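1-pyrroline-5-carboxylate dehydrogenase (Thermus thermophilus, PDB 1UZB) probably catalyses the oxidation of 1-pyrroline-5-carboxylate, as glutamate semialdehyde, to glutamate with reduction of a nicotinamide cofactor. Local coordinates at residues A[256-261]-A[266-271]; A[301-306]-A[339-344]; A[333-338]-A[403-408]; A[380-385]-A[411-416]; A[433-438]-A[457-462]. One frame throughout, in Å; residues are numbered along the deposited sequence. Where two conformers were deposited one is given.

Contacts 1 and 5 are buried and wholly apolar between their segments: in each a terminal methyl of a branched aliphatic side chain lies over an aromatic face, and helices 262-272 and 454-463 also meet other subunits. Contact 2 is the surface one, a salt bridge between two helices. Contacts 3 and 4 are partly buried and polar, with a hydroxyl pair in one and a carboxylate on backbone N-H groups in the other. Contacts 2 and 3 share helix 332-346, and contacts 3 and 4 meet where strands 384-387 and 402-405 pair. Contacts 2 to 5 lie in or around one seven-stranded sheet and its flanking helices, whereas contact 1 lies on a different sheet, its centre about 27 Å from that of contact 4.

Contact 1 (A[256-261]-A[266-271]); sequences INFTGS and LKIYEA
Ile268 presents its two branches to different residues of strand 255-259, the longer one to Phe258 and the shorter one to Ile256. Its CG1 stands anti to its own carbonyl carbon (chi1 -71°), and the chain then runs straight on to CD1, which comes to rest over the face of the Phe258 ring. CD1 is 3.7 Å from the centroid of that ring and 25° off the normal, a CH-pi contact displaced toward the rim, where Phe258 CD1 lies 3.4 Å from Ile268 CD1. On the opposite face of the ring sits Gly260 N, so the phenyl group is held between a helix side chain and the backbone just after its own strand, with Ser261 O at its edge in plane. The other branch of Ile268 is purely methyl to methyl: its CG2 meets Ile256 CG2 at 3.8 Å. A serine in place of Phe258 would probably leave Ile268 CD1 without its aromatic face and open a gap between the helix and the turn at Gly260. Ile256, Phe258 and Ile268 also pack on Val178 and Ile180 of strand 165-180. Strand 255-259 pairs with that strand and with strand 284-288, and helix 262-272 makes the crossover of the beta-alpha-beta unit; Tyr269 on this helix meets Phe282 of a second subunit edge to face.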
# COMPACT_ATOMS: atom_id res chain seq x y z
N ILE A 256 -7.98 34.08 -10.08
CA ILE A 256 -8.32 35.01 -9.01
C ILE A 256 -8.72 34.19 -7.79
O ILE A 256 -9.56 33.30 -7.89
CB ILE A 256 -9.52 35.89 -9.42
CG1 ILE A 256 -9.20 36.66 -10.70
CG2 ILE A 256 -9.88 36.85 -8.30
CD1 ILE A 256 -10.42 37.00 -11.52
N ASN A 257 -8.08 34.47 -6.66
CA ASN A 257 -8.39 33.78 -5.42
C ASN A 257 -8.94 34.88 -4.51
O ASN A 257 -8.23 35.81 -4.15
CB ASN A 257 -7.12 33.15 -4.84
CG ASN A 257 -7.42 32.04 -3.85
OD1 ASN A 257 -8.57 31.61 -3.69
ND2 ASN A 257 -6.38 31.56 -3.17
N PHE A 258 -10.22 34.77 -4.16
CA PHE A 258 -10.89 35.78 -3.35
C PHE A 258 -11.64 35.26 -2.15
O PHE A 258 -12.27 34.21 -2.20
CB PHE A 258 -11.88 36.55 -4.24
CG PHE A 258 -12.82 37.44 -3.47
CD1 PHE A 258 -12.44 38.71 -3.08
CD2 PHE A 258 -14.10 36.99 -3.14
CE1 PHE A 258 -13.32 39.54 -2.39
CE2 PHE A 258 -14.99 37.81 -2.45
CZ PHE A 258 -14.60 39.09 -2.07
N THR A 259 -11.56 36.02 -1.06
CA THR A 259 -12.28 35.71 0.17
C THR A 259 -12.78 37.06 0.66
O THR A 259 -11.99 37.98 0.88
CB THR A 259 -11.38 35.06 1.24
OG1 THR A 259 -10.88 33.81 0.75
CG2 THR A 259 -12.18 34.81 2.51
N GLY A 260 -14.09 37.19 0.80
CA GLY A 260 -14.69 38.43 1.25
C GLY A 260 -16.20 38.39 1.15
O GLY A 260 -16.81 37.32 1.23
N SER A 261 -16.82 39.56 0.96
CA SER A 261 -18.27 39.65 0.89
C SER A 261 -18.88 39.06 -0.38
O SER A 261 -18.23 38.99 -1.43
CB SER A 261 -18.71 41.11 0.99
OG SER A 261 -18.38 41.82 -0.19
N LEU A 266 -19.66 38.09 -6.15
CA LEU A 266 -20.52 37.95 -7.31
C LEU A 266 -19.95 38.73 -8.49
O LEU A 266 -19.93 38.24 -9.62
CB LEU A 266 -21.93 38.46 -6.99
CG LEU A 266 -22.75 37.58 -6.03
CD1 LEU A 266 -24.00 38.31 -5.59
CD2 LEU A 266 -23.10 36.26 -6.70
N LYS A 267 -19.46 39.94 -8.23
CA LYS A 267 -18.88 40.76 -9.28
C LYS A 267 -17.62 40.12 -9.86
O LYS A 267 -17.40 40.14 -11.07
CB LYS A 267 -18.57 42.16 -8.75
CG LYS A 267 -19.80 42.97 -8.38
CD LYS A 267 -19.43 44.34 -7.83
CE LYS A 267 -20.68 45.14 -7.47
NZ LYS A 267 -20.34 46.46 -6.86
N ILE A 268 -16.80 39.56 -8.99
CA ILE A 268 -15.57 38.91 -9.42
C ILE A 268 -15.86 37.68 -10.29
O ILE A 268 -15.24 37.49 -11.33
CB ILE A 268 -14.70 38.51 -8.21
CG1 ILE A 268 -14.13 39.77 -7.55
CG2 ILE A 268 -13.59 37.57 -8.64
CD1 ILE A 268 -13.39 39.50 -6.27
N TYR A 269 -16.80 36.85 -9.86
CA TYR A 269 -17.14 35.65 -10.60
C TYR A 269 -17.69 35.99 -11.98
O TYR A 269 -17.37 35.33 -12.97
CB TYR A 269 -18.16 34.82 -9.83
CG TYR A 269 -18.14 33.36 -10.18
CD1 TYR A 269 -19.20 32.76 -10.86
CD2 TYR A 269 -17.07 32.55 -9.79
CE1 TYR A 269 -19.20 31.40 -11.15
CE2 TYR A 269 -17.06 31.19 -10.06
CZ TYR A 269 -18.12 30.62 -10.74
OH TYR A 269 -18.11 29.27 -10.98
N GLU A 270 -18.52 37.03 -12.04
CA GLU A 270 -19.09 37.45 -13.31
C GLU A 270 -17.98 37.97 -14.22
O GLU A 270 -17.92 37.62 -15.40
CB GLU A 270 -20.14 38.55 -13.09
CG GLU A 270 -20.95 38.86 -14.34
CD GLU A 270 -22.04 39.88 -14.09
OE1 GLU A 270 -22.80 39.71 -13.12
OE2 GLU A 270 -22.14 40.84 -14.88
N ALA A 271 -17.09 38.79 -13.68
CA ALA A 271 -15.99 39.34 -14.46
C ALA A 271 -15.04 38.25 -14.97
O ALA A 271 -14.57 38.30 -16.10
CB ALA A 271 -15.21 40.37 -13.63

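Contact 2 (A[301-306]-A[339-344]); sequences ADFDLA and LERVLK
Asp304 OD1 accepts a hydrogen bond from Arg341 NE at 2.8 Å, the shortest direct polar link between the two helices and the heart of their salt bridge. The bond is bent, with an N-H...O angle of 140°. The oxygen lies in the guanidinium plane, whereas the donor comes from above the carboxylate plane; the two planes are 43° apart. Along the same guanidinium edge a water completes the pairing, donating to Asp304 OD2 and accepting from Arg341 NH1. The arginine reaches the site with its chain extended from CG to NE, passing Phe303, whose CB lies over one face of the guanidinium and 3.7 Å from Arg341 CD. Its third nitrogen, NH2, turns back to the carbonyl of Pro337, with Glu340 OE2 nearby as a charge partner only. Just ahead of Asp304, Asp302 OD2 takes Leu305 N at 3.1 Å and, more weakly, Asp304 N, while the Phe303 ring packs on Ala334, Pro337 and Val338. The arrangement is that of an aspartate N-cap starting helix 303-315, whose first turn is bound to helix 332-346 by a solvent-edge salt-bridge network.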
# COMPACT_ATOMS: atom_id res chain seq x y z
N ALA A 301 -30.06 17.97 24.22
CA ALA A 301 -28.71 18.50 24.38
C ALA A 301 -28.28 18.85 25.79
O ALA A 301 -29.09 18.98 26.70
CB ALA A 301 -28.55 19.72 23.48
N ASP A 302 -26.96 18.98 25.95
CA ASP A 302 -26.38 19.42 27.21
C ASP A 302 -26.51 20.94 27.04
O ASP A 302 -25.74 21.56 26.31
CB ASP A 302 -24.91 19.00 27.29
CG ASP A 302 -24.20 19.54 28.52
OD1 ASP A 302 -23.18 18.93 28.92
OD2 ASP A 302 -24.64 20.57 29.07
N PHE A 303 -27.52 21.52 27.69
CA PHE A 303 -27.80 22.94 27.57
C PHE A 303 -26.66 23.87 27.98
O PHE A 303 -26.49 24.94 27.40
CB PHE A 303 -29.07 23.29 28.35
CG PHE A 303 -30.30 22.57 27.86
CD1 PHE A 303 -31.35 22.30 28.74
CD2 PHE A 303 -30.43 22.18 26.53
CE1 PHE A 303 -32.50 21.66 28.31
CE2 PHE A 303 -31.59 21.53 26.08
CZ PHE A 303 -32.63 21.27 26.98
N ASP A 304 -25.89 23.48 28.99
CA ASP A 304 -24.79 24.33 29.42
C ASP A 304 -23.67 24.29 28.39
O ASP A 304 -23.08 25.33 28.05
CB ASP A 304 -24.26 23.88 30.79
CG ASP A 304 -25.27 24.09 31.89
OD1 ASP A 304 -25.88 25.19 31.93
OD2 ASP A 304 -25.46 23.17 32.72
N LEU A 305 -23.39 23.10 27.87
CA LEU A 305 -22.35 22.95 26.86
C LEU A 305 -22.77 23.74 25.62
O LEU A 305 -21.95 24.43 25.01
CB LEU A 305 -22.20 21.48 26.48
CG LEU A 305 -21.04 21.15 25.54
CD1 LEU A 305 -19.72 21.22 26.30
CD2 LEU A 305 -21.23 19.77 24.94
N ALA A 306 -24.04 23.64 25.26
CA ALA A 306 -24.56 24.34 24.09
C ALA A 306 -24.45 25.86 24.24
O ALA A 306 -23.98 26.54 23.33
CB ALA A 306 -26.01 23.95 23.84
N LEU A 339 -31.95 29.60 25.81
CA LEU A 339 -31.91 31.05 25.70
C LEU A 339 -31.55 31.70 27.02
O LEU A 339 -30.77 32.65 27.06
CB LEU A 339 -33.25 31.59 25.19
CG LEU A 339 -33.30 33.10 24.97
CD1 LEU A 339 -32.16 33.55 24.06
CD2 LEU A 339 -34.65 33.48 24.35
N GLU A 340 -32.10 31.19 28.12
CA GLU A 340 -31.79 31.76 29.42
C GLU A 340 -30.30 31.63 29.71
O GLU A 340 -29.68 32.56 30.22
CB GLU A 340 -32.63 31.09 30.52
CG GLU A 340 -32.33 29.62 30.75
CD GLU A 340 -31.53 29.38 32.02
OE1 GLU A 340 -30.44 29.96 32.16
OE2 GLU A 340 -32.00 28.60 32.87
N ARG A 341 -29.72 30.48 29.38
CA ARG A 341 -28.30 30.25 29.61
C ARG A 341 -27.42 31.11 28.71
O ARG A 341 -26.39 31.62 29.14
CB ARG A 341 -27.97 28.77 29.41
CG ARG A 341 -28.49 27.87 30.53
CD ARG A 341 -28.29 26.40 30.20
NE ARG A 341 -28.59 25.52 31.33
CZ ARG A 341 -29.80 25.29 31.82
NH1 ARG A 341 -29.96 24.48 32.85
NH2 ARG A 341 -30.87 25.86 31.27
N VAL A 342 -27.83 31.27 27.45
CA VAL A 342 -27.07 32.09 26.52
C VAL A 342 -27.06 33.55 26.98
O VAL A 342 -26.02 34.21 26.95
CB VAL A 342 -27.66 32.00 25.08
CG1 VAL A 342 -27.05 33.08 24.19
CG2 VAL A 342 -27.37 30.62 24.50
N LEU A 343 -28.22 34.05 27.41
CA LEU A 343 -28.31 35.43 27.87
C LEU A 343 -27.45 35.67 29.11
O LEU A 343 -26.75 36.67 29.20
CB LEU A 343 -29.77 35.79 28.18
CG LEU A 343 -30.69 35.87 26.96
CD1 LEU A 343 -32.12 36.15 27.41
CD2 LEU A 343 -30.20 36.97 26.01
N LYS A 344 -27.50 34.73 30.06
CA LYS A 344 -26.71 34.86 31.28
C LYS A 344 -25.22 34.91 30.98
O LYS A 344 -24.48 35.68 31.59
CB LYS A 344 -27.00 33.69 32.23
CG LYS A 344 -28.45 33.57 32.69
CD LYS A 344 -28.98 34.85 33.33
CE LYS A 344 -29.61 35.77 32.31
NZ LYS A 344 -30.75 35.12 31.60
O HOH W 1 -27.70 23.48 34.12

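Contact 3 (A[333-338]-A[403-408]); sequences GAYEPV and VFTEVP
Tyr335 is the one residue of 333-338 that reaches 403-408, and its side chain carries the whole contact. CG stands anti to the backbone N (chi1 -175°), which sends the ring straight out from the helix until its hydroxyl arrives at the end of strand 402-405. There Tyr335 OH and Thr405 OG1 share a short hydrogen bond of 2.6 Å, with the threonine oxygen in the plane of the phenol ring. The hydroxyl is also linked by water to Glu406: the water lies 2.7 Å from Tyr335 OH and donates to Glu406 OE2. That carboxylate has its stronger partner in Arg427 of strand 422-428, on which the tyrosine ring also packs, so the phenol is tied into a polar cluster where the strand ends. The side chain of Glu406 bends at chi2, which brings OE2 near the tyrosine hydroxyl. Farther along, Pro337 has no N-H to give to the turn before it, and the helix kinks there. The regular bonding resumes with Val338 N, 3.0 Å from Ala334 O. The whole is an alpha/beta packing arrangement: helix 332-346, entered directly from strand 325-331, covers the sheet, and the tyrosine hydroxyl adds a polar tie to the apolar packing of Leu339 and Leu343 on strand 402-405.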
# COMPACT_ATOMS: atom_id res chain seq x y z
N GLY A 333 -38.76 22.52 23.10
CA GLY A 333 -38.27 22.08 24.40
C GLY A 333 -36.94 22.67 24.84
O GLY A 333 -36.63 22.70 26.04
N ALA A 334 -36.15 23.15 23.89
CA ALA A 334 -34.85 23.73 24.21
C ALA A 334 -34.85 25.25 24.30
O ALA A 334 -33.92 25.85 24.83
CB ALA A 334 -33.83 23.29 23.17
N TYR A 335 -35.92 25.88 23.81
CA TYR A 335 -36.00 27.34 23.78
C TYR A 335 -35.69 28.08 25.08
O TYR A 335 -34.71 28.81 25.16
CB TYR A 335 -37.37 27.79 23.27
CG TYR A 335 -37.47 29.29 23.11
CD1 TYR A 335 -36.78 29.95 22.09
CD2 TYR A 335 -38.21 30.05 24.01
CE1 TYR A 335 -36.84 31.34 21.97
CE2 TYR A 335 -38.27 31.43 23.91
CZ TYR A 335 -37.58 32.07 22.89
OH TYR A 335 -37.64 33.44 22.79
N GLU A 336 -36.54 27.90 26.09
CA GLU A 336 -36.33 28.60 27.35
C GLU A 336 -35.02 28.23 28.04
O GLU A 336 -34.24 29.11 28.41
CB GLU A 336 -37.51 28.34 28.29
CG GLU A 336 -37.54 29.20 29.55
CD GLU A 336 -36.44 28.85 30.53
OE1 GLU A 336 -36.35 27.67 30.93
OE2 GLU A 336 -35.66 29.76 30.90
N PRO A 337 -34.74 26.93 28.22
CA PRO A 337 -33.49 26.54 28.88
C PRO A 337 -32.21 27.07 28.23
O PRO A 337 -31.32 27.56 28.91
CB PRO A 337 -33.56 25.01 28.87
CG PRO A 337 -35.02 24.73 28.86
CD PRO A 337 -35.52 25.73 27.87
N VAL A 338 -32.13 26.97 26.91
CA VAL A 338 -30.94 27.42 26.21
C VAL A 338 -30.84 28.94 26.12
O VAL A 338 -29.77 29.50 26.36
CB VAL A 338 -30.85 26.81 24.80
CG1 VAL A 338 -29.61 27.32 24.08
CG2 VAL A 338 -30.80 25.29 24.90
N VAL A 403 -28.60 40.29 21.17
CA VAL A 403 -29.45 39.14 20.94
C VAL A 403 -30.89 39.54 20.62
O VAL A 403 -31.49 40.36 21.33
CB VAL A 403 -29.51 38.20 22.17
CG1 VAL A 403 -30.41 37.00 21.87
CG2 VAL A 403 -28.11 37.73 22.54
N PHE A 404 -31.42 38.98 19.54
CA PHE A 404 -32.81 39.21 19.15
C PHE A 404 -33.45 37.83 19.23
O PHE A 404 -32.83 36.83 18.87
CB PHE A 404 -32.94 39.69 17.70
CG PHE A 404 -32.53 41.12 17.48
CD1 PHE A 404 -31.25 41.44 17.05
CD2 PHE A 404 -33.45 42.15 17.69
CE1 PHE A 404 -30.88 42.76 16.82
CE2 PHE A 404 -33.09 43.48 17.46
CZ PHE A 404 -31.81 43.79 17.02
N THR A 405 -34.68 37.76 19.72
CA THR A 405 -35.35 36.47 19.78
C THR A 405 -36.71 36.52 19.08
O THR A 405 -37.16 37.59 18.66
CB THR A 405 -35.50 35.97 21.24
OG1 THR A 405 -35.88 34.59 21.22
CG2 THR A 405 -36.54 36.78 22.00
N GLU A 406 -37.35 35.36 18.95
CA GLU A 406 -38.63 35.23 18.25
C GLU A 406 -38.48 35.85 16.85
O GLU A 406 -39.39 36.48 16.33
CB GLU A 406 -39.76 35.93 19.02
CG GLU A 406 -40.09 35.33 20.39
CD GLU A 406 -40.73 33.94 20.33
OE1 GLU A 406 -41.20 33.53 19.25
OE2 GLU A 406 -40.78 33.26 21.38
N VAL A 407 -37.31 35.65 16.25
CA VAL A 407 -37.03 36.19 14.93
C VAL A 407 -37.63 35.34 13.81
O VAL A 407 -37.45 34.12 13.79
CB VAL A 407 -35.51 36.30 14.69
CG1 VAL A 407 -35.24 36.92 13.33
CG2 VAL A 407 -34.86 37.13 15.79
N PRO A 408 -38.36 35.97 12.89
CA PRO A 408 -38.96 35.21 11.78
C PRO A 408 -37.83 34.68 10.90
O PRO A 408 -36.87 35.41 10.61
CB PRO A 408 -39.80 36.26 11.06
CG PRO A 408 -40.21 37.18 12.16
CD PRO A 408 -38.92 37.34 12.94
O HOH W 2 -40.06 34.33 23.55

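Contact 4 (A[380-385]-A[411-416]); sequences KNEGQL and ARIAQE
Glu382 sets its CG anti to its own carbonyl carbon (chi1 -62°) and then runs extended through CD (chi2 -170°), which delivers the carboxylate to two successive backbone N-H groups, those of Arg412 and Ile413. OE1 receives Ile413 N at 3.0 Å on its syn lone pair, along a fairly straight line of 162°. OE2 takes Arg412 N at 2.8 Å, likewise on the syn side though tilted out of the carboxylate plane. One bond to each oxygen makes a two-pronged grip that fixes the rotation of the carboxylate. Apolar carbon closes in around it: Ala411 CB is 3.6 Å from Glu382 OE1, and Ile413 CG1 is 3.4 Å from the same oxygen. The guanidinium of Arg412 turns elsewhere and grips Glu416 side-on, NE to OE1 at 2.9 Å and NH1 to OE2; the Tyr375 hydroxyl bonds Glu416 OE2 as well. An alanine in place of Glu382 would probably leave the Arg412 and Ile413 amides without these acceptors and weaken the tie between the turn and the loop before strand 384-387. Lys292 holds the carbonyls of Ile413 and Glu416, so this turn is gripped on its acceptors too. The chemistry is that of an anion bound by peptide N-H groups; those two dipoles would be expected to help keep the glutamate ionised, the Arg412 charge being largely taken up by Glu416.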
# COMPACT_ATOMS: atom_id res chain seq x y z
N LYS A 380 -34.77 45.53 15.24
CA LYS A 380 -35.74 45.97 16.25
C LYS A 380 -37.17 45.94 15.73
O LYS A 380 -38.12 45.85 16.51
CB LYS A 380 -35.40 47.38 16.73
CG LYS A 380 -34.17 47.45 17.62
CD LYS A 380 -33.86 48.89 18.00
CE LYS A 380 -32.67 48.99 18.95
NZ LYS A 380 -32.36 50.41 19.26
N ASN A 381 -37.33 46.00 14.41
CA ASN A 381 -38.65 45.98 13.80
C ASN A 381 -38.97 44.61 13.20
O ASN A 381 -39.99 44.45 12.53
CB ASN A 381 -38.75 47.06 12.73
CG ASN A 381 -38.68 48.47 13.31
OD1 ASN A 381 -38.12 49.37 12.71
ND2 ASN A 381 -39.27 48.65 14.49
N GLU A 382 -38.10 43.64 13.44
CA GLU A 382 -38.31 42.29 12.91
C GLU A 382 -38.45 41.27 14.04
O GLU A 382 -39.29 40.38 13.99
CB GLU A 382 -37.15 41.89 11.99
CG GLU A 382 -37.00 42.77 10.76
CD GLU A 382 -36.01 42.20 9.76
OE1 GLU A 382 -34.91 41.79 10.19
OE2 GLU A 382 -36.33 42.18 8.56
N GLY A 383 -37.61 41.40 15.06
CA GLY A 383 -37.66 40.48 16.19
C GLY A 383 -37.72 41.23 17.50
O GLY A 383 -38.01 42.42 17.52
N GLN A 384 -37.46 40.53 18.60
CA GLN A 384 -37.49 41.15 19.92
C GLN A 384 -36.09 41.28 20.51
O GLN A 384 -35.42 40.27 20.76
CB GLN A 384 -38.35 40.32 20.88
CG GLN A 384 -38.48 40.93 22.27
CD GLN A 384 -38.99 39.96 23.32
OE1 GLN A 384 -39.25 40.34 24.46
NE2 GLN A 384 -39.12 38.70 22.93
N LEU A 385 -35.64 42.51 20.72
CA LEU A 385 -34.32 42.75 21.29
C LEU A 385 -34.35 42.36 22.76
O LEU A 385 -35.17 42.88 23.52
CB LEU A 385 -33.94 44.23 21.16
CG LEU A 385 -32.57 44.63 21.70
CD1 LEU A 385 -31.48 43.95 20.89
CD2 LEU A 385 -32.43 46.15 21.63
N ALA A 411 -36.76 37.02 8.11
CA ALA A 411 -36.45 38.41 8.45
C ALA A 411 -35.07 38.74 7.90
O ALA A 411 -34.23 37.85 7.76
CB ALA A 411 -36.48 38.60 9.95
N ARG A 412 -34.82 40.01 7.61
CA ARG A 412 -33.51 40.39 7.09
C ARG A 412 -32.38 39.98 8.03
O ARG A 412 -31.33 39.52 7.58
CB ARG A 412 -33.46 41.89 6.82
CG ARG A 412 -34.43 42.35 5.75
CD ARG A 412 -34.20 43.81 5.40
NE ARG A 412 -32.86 44.02 4.86
CZ ARG A 412 -32.30 45.21 4.67
NH1 ARG A 412 -31.08 45.30 4.17
NH2 ARG A 412 -32.97 46.32 4.99
N ILE A 413 -32.57 40.14 9.34
CA ILE A 413 -31.52 39.77 10.28
C ILE A 413 -31.33 38.26 10.40
O ILE A 413 -30.39 37.80 11.04
CB ILE A 413 -31.74 40.36 11.69
CG1 ILE A 413 -33.06 39.89 12.29
CG2 ILE A 413 -31.66 41.88 11.63
CD1 ILE A 413 -33.18 40.15 13.78
N ALA A 414 -32.22 37.49 9.78
CA ALA A 414 -32.10 36.03 9.80
C ALA A 414 -31.65 35.50 8.44
O ALA A 414 -31.49 34.29 8.26
CB ALA A 414 -33.44 35.40 10.18
N GLN A 415 -31.41 36.41 7.50
CA GLN A 415 -31.00 36.03 6.15
C GLN A 415 -29.72 36.70 5.66
O GLN A 415 -28.96 36.11 4.89
CB GLN A 415 -32.12 36.37 5.16
CG GLN A 415 -33.38 35.56 5.32
CD GLN A 415 -33.20 34.13 4.86
OE1 GLN A 415 -32.64 33.87 3.79
NE2 GLN A 415 -33.70 33.18 5.65
N GLU A 416 -29.49 37.93 6.10
CA GLU A 416 -28.33 38.69 5.65
C GLU A 416 -27.16 38.66 6.63
O GLU A 416 -27.35 38.72 7.84
CB GLU A 416 -28.75 40.14 5.37
CG GLU A 416 -29.98 40.22 4.45
CD GLU A 416 -30.46 41.63 4.17
OE1 GLU A 416 -31.56 41.77 3.61
OE2 GLU A 416 -29.75 42.60 4.51

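Contact 5 (A[433-438]-A[457-462]); sequences EALEVA and LEWARR
Leu435 points its CB from helix 431-439 toward helix 454-463, and the branch point CG, anti to the residue's own carbonyl carbon (chi1 -73°), divides the contact between two partners. CD1, continuing the extended line of the chain, reaches the indole of Trp459. It stands over the face of the five-membered ring, 3.5 Å from its centroid and only 11° off the normal, a CH-pi contact almost on the ring axis. Its closest ring atoms are CE2, at 3.5 Å from Leu435 CD1, and NE1, at 3.6 Å, so it lies nearest the CE2-NE1 bond. CD2, the other branch, meets Ala460 CB at 4.3 Å, a looser touch. Trp459 reaches Leu435 with CG anti to its backbone N, which lays the indole against the leucine; Phe431 meets the same ring system. Leu435 also packs on Ile296 and Phe464, and Ala460 packs on Phe471. Elsewhere on helix 454-463, Arg461 NE binds Glu458 OE2 at 2.9 Å; Arg461 NH1 pairs with Glu168 of a second subunit and Glu458 OE1 with Arg100 of a third. The pair is characteristic of the layered alpha/beta fold: two helices of consecutive beta-alpha-beta units, strands 422-428, 446-450 and 468-471, pack side by side through an apolar seam.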
# COMPACT_ATOMS: atom_id res chain seq x y z
N GLU A 433 -38.23 20.80 11.56
CA GLU A 433 -38.43 22.22 11.27
C GLU A 433 -37.12 22.97 11.46
O GLU A 433 -36.83 23.91 10.72
CB GLU A 433 -39.51 22.79 12.19
CG GLU A 433 -39.90 24.22 11.87
CD GLU A 433 -41.12 24.67 12.65
OE1 GLU A 433 -42.20 24.09 12.45
OE2 GLU A 433 -40.99 25.60 13.47
N ALA A 434 -36.32 22.55 12.43
CA ALA A 434 -35.03 23.19 12.67
C ALA A 434 -34.13 23.07 11.44
O ALA A 434 -33.50 24.03 11.02
CB ALA A 434 -34.34 22.56 13.88
N LEU A 435 -34.08 21.87 10.85
CA LEU A 435 -33.27 21.66 9.66
C LEU A 435 -33.80 22.48 8.48
O LEU A 435 -33.02 23.02 7.70
CB LEU A 435 -33.24 20.18 9.29
CG LEU A 435 -32.39 19.28 10.19
CD1 LEU A 435 -32.63 17.82 9.84
CD2 LEU A 435 -30.91 19.64 10.04
N GLU A 436 -35.12 22.56 8.36
CA GLU A 436 -35.73 23.33 7.28
C GLU A 436 -35.30 24.80 7.38
O GLU A 436 -34.89 25.40 6.39
CB GLU A 436 -37.25 23.23 7.35
CG GLU A 436 -37.80 21.88 6.91
CD GLU A 436 -39.29 21.75 7.12
OE1 GLU A 436 -39.87 20.73 6.67
OE2 GLU A 436 -39.89 22.66 7.73
N VAL A 437 -35.41 25.36 8.59
CA VAL A 437 -35.03 26.75 8.81
C VAL A 437 -33.52 26.92 8.61
O VAL A 437 -33.08 27.91 8.02
CB VAL A 437 -35.42 27.20 10.24
CG1 VAL A 437 -34.82 28.56 10.55
CG2 VAL A 437 -36.94 27.26 10.35
N ALA A 438 -32.74 25.96 9.07
CA ALA A 438 -31.29 26.03 8.93
C ALA A 438 -30.89 26.11 7.46
O ALA A 438 -30.03 26.91 7.10
CB ALA A 438 -30.65 24.81 9.59
N LEU A 457 -28.30 13.70 14.94
CA LEU A 457 -26.97 14.04 14.47
C LEU A 457 -26.71 13.44 13.09
O LEU A 457 -26.26 14.13 12.19
CB LEU A 457 -25.90 13.56 15.46
CG LEU A 457 -25.91 14.18 16.86
CD1 LEU A 457 -24.74 13.62 17.65
CD2 LEU A 457 -25.81 15.70 16.77
N GLU A 458 -27.01 12.15 12.92
CA GLU A 458 -26.76 11.51 11.64
C GLU A 458 -27.69 12.06 10.55
O GLU A 458 -27.32 12.10 9.38
CB GLU A 458 -26.89 9.99 11.78
CG GLU A 458 -25.89 9.40 12.78
CD GLU A 458 -24.43 9.71 12.46
OE1 GLU A 458 -23.56 9.41 13.31
OE2 GLU A 458 -24.15 10.23 11.36
N TRP A 459 -28.87 12.50 10.95
CA TRP A 459 -29.83 13.10 10.02
C TRP A 459 -29.19 14.41 9.52
O TRP A 459 -29.17 14.69 8.32
CB TRP A 459 -31.14 13.37 10.77
CG TRP A 459 -32.27 13.94 9.97
CD1 TRP A 459 -32.28 14.22 8.64
CD2 TRP A 459 -33.56 14.30 10.47
NE1 TRP A 459 -33.50 14.73 8.27
CE2 TRP A 459 -34.31 14.79 9.38
CE3 TRP A 459 -34.16 14.25 11.74
CZ2 TRP A 459 -35.63 15.23 9.51
CZ3 TRP A 459 -35.47 14.68 11.87
CH2 TRP A 459 -36.19 15.17 10.77
N ALA A 460 -28.67 15.20 10.44
CA ALA A 460 -28.01 16.46 10.09
C ALA A 460 -26.77 16.22 9.22
O ALA A 460 -26.48 17.02 8.33
CB ALA A 460 -27.63 17.21 11.35
N ARG A 461 -26.05 15.14 9.48
CA ARG A 461 -24.85 14.83 8.70
C ARG A 461 -25.23 14.69 7.23
O ARG A 461 -24.46 15.05 6.35
CB ARG A 461 -24.22 13.53 9.20
CG ARG A 461 -22.96 13.09 8.44
CD ARG A 461 -22.39 11.80 9.03
NE ARG A 461 -22.05 11.97 10.44
CZ ARG A 461 -20.87 12.38 10.88
NH1 ARG A 461 -19.88 12.65 10.04
NH2 ARG A 461 -20.69 12.58 12.18
N ARG A 462 -26.43 14.18 6.98
CA ARG A 462 -26.91 13.97 5.62
C ARG A 462 -27.71 15.13 5.04
O ARG A 462 -27.68 15.34 3.82
CB ARG A 462 -27.78 12.71 5.56
CG ARG A 462 -27.15 11.44 6.10
CD ARG A 462 -28.00 10.22 5.78
NE ARG A 462 -29.36 10.32 6.30
CZ ARG A 462 -29.69 10.16 7.58
NH1 ARG A 462 -28.75 9.89 8.48
NH2 ARG A 462 -30.95 10.28 7.97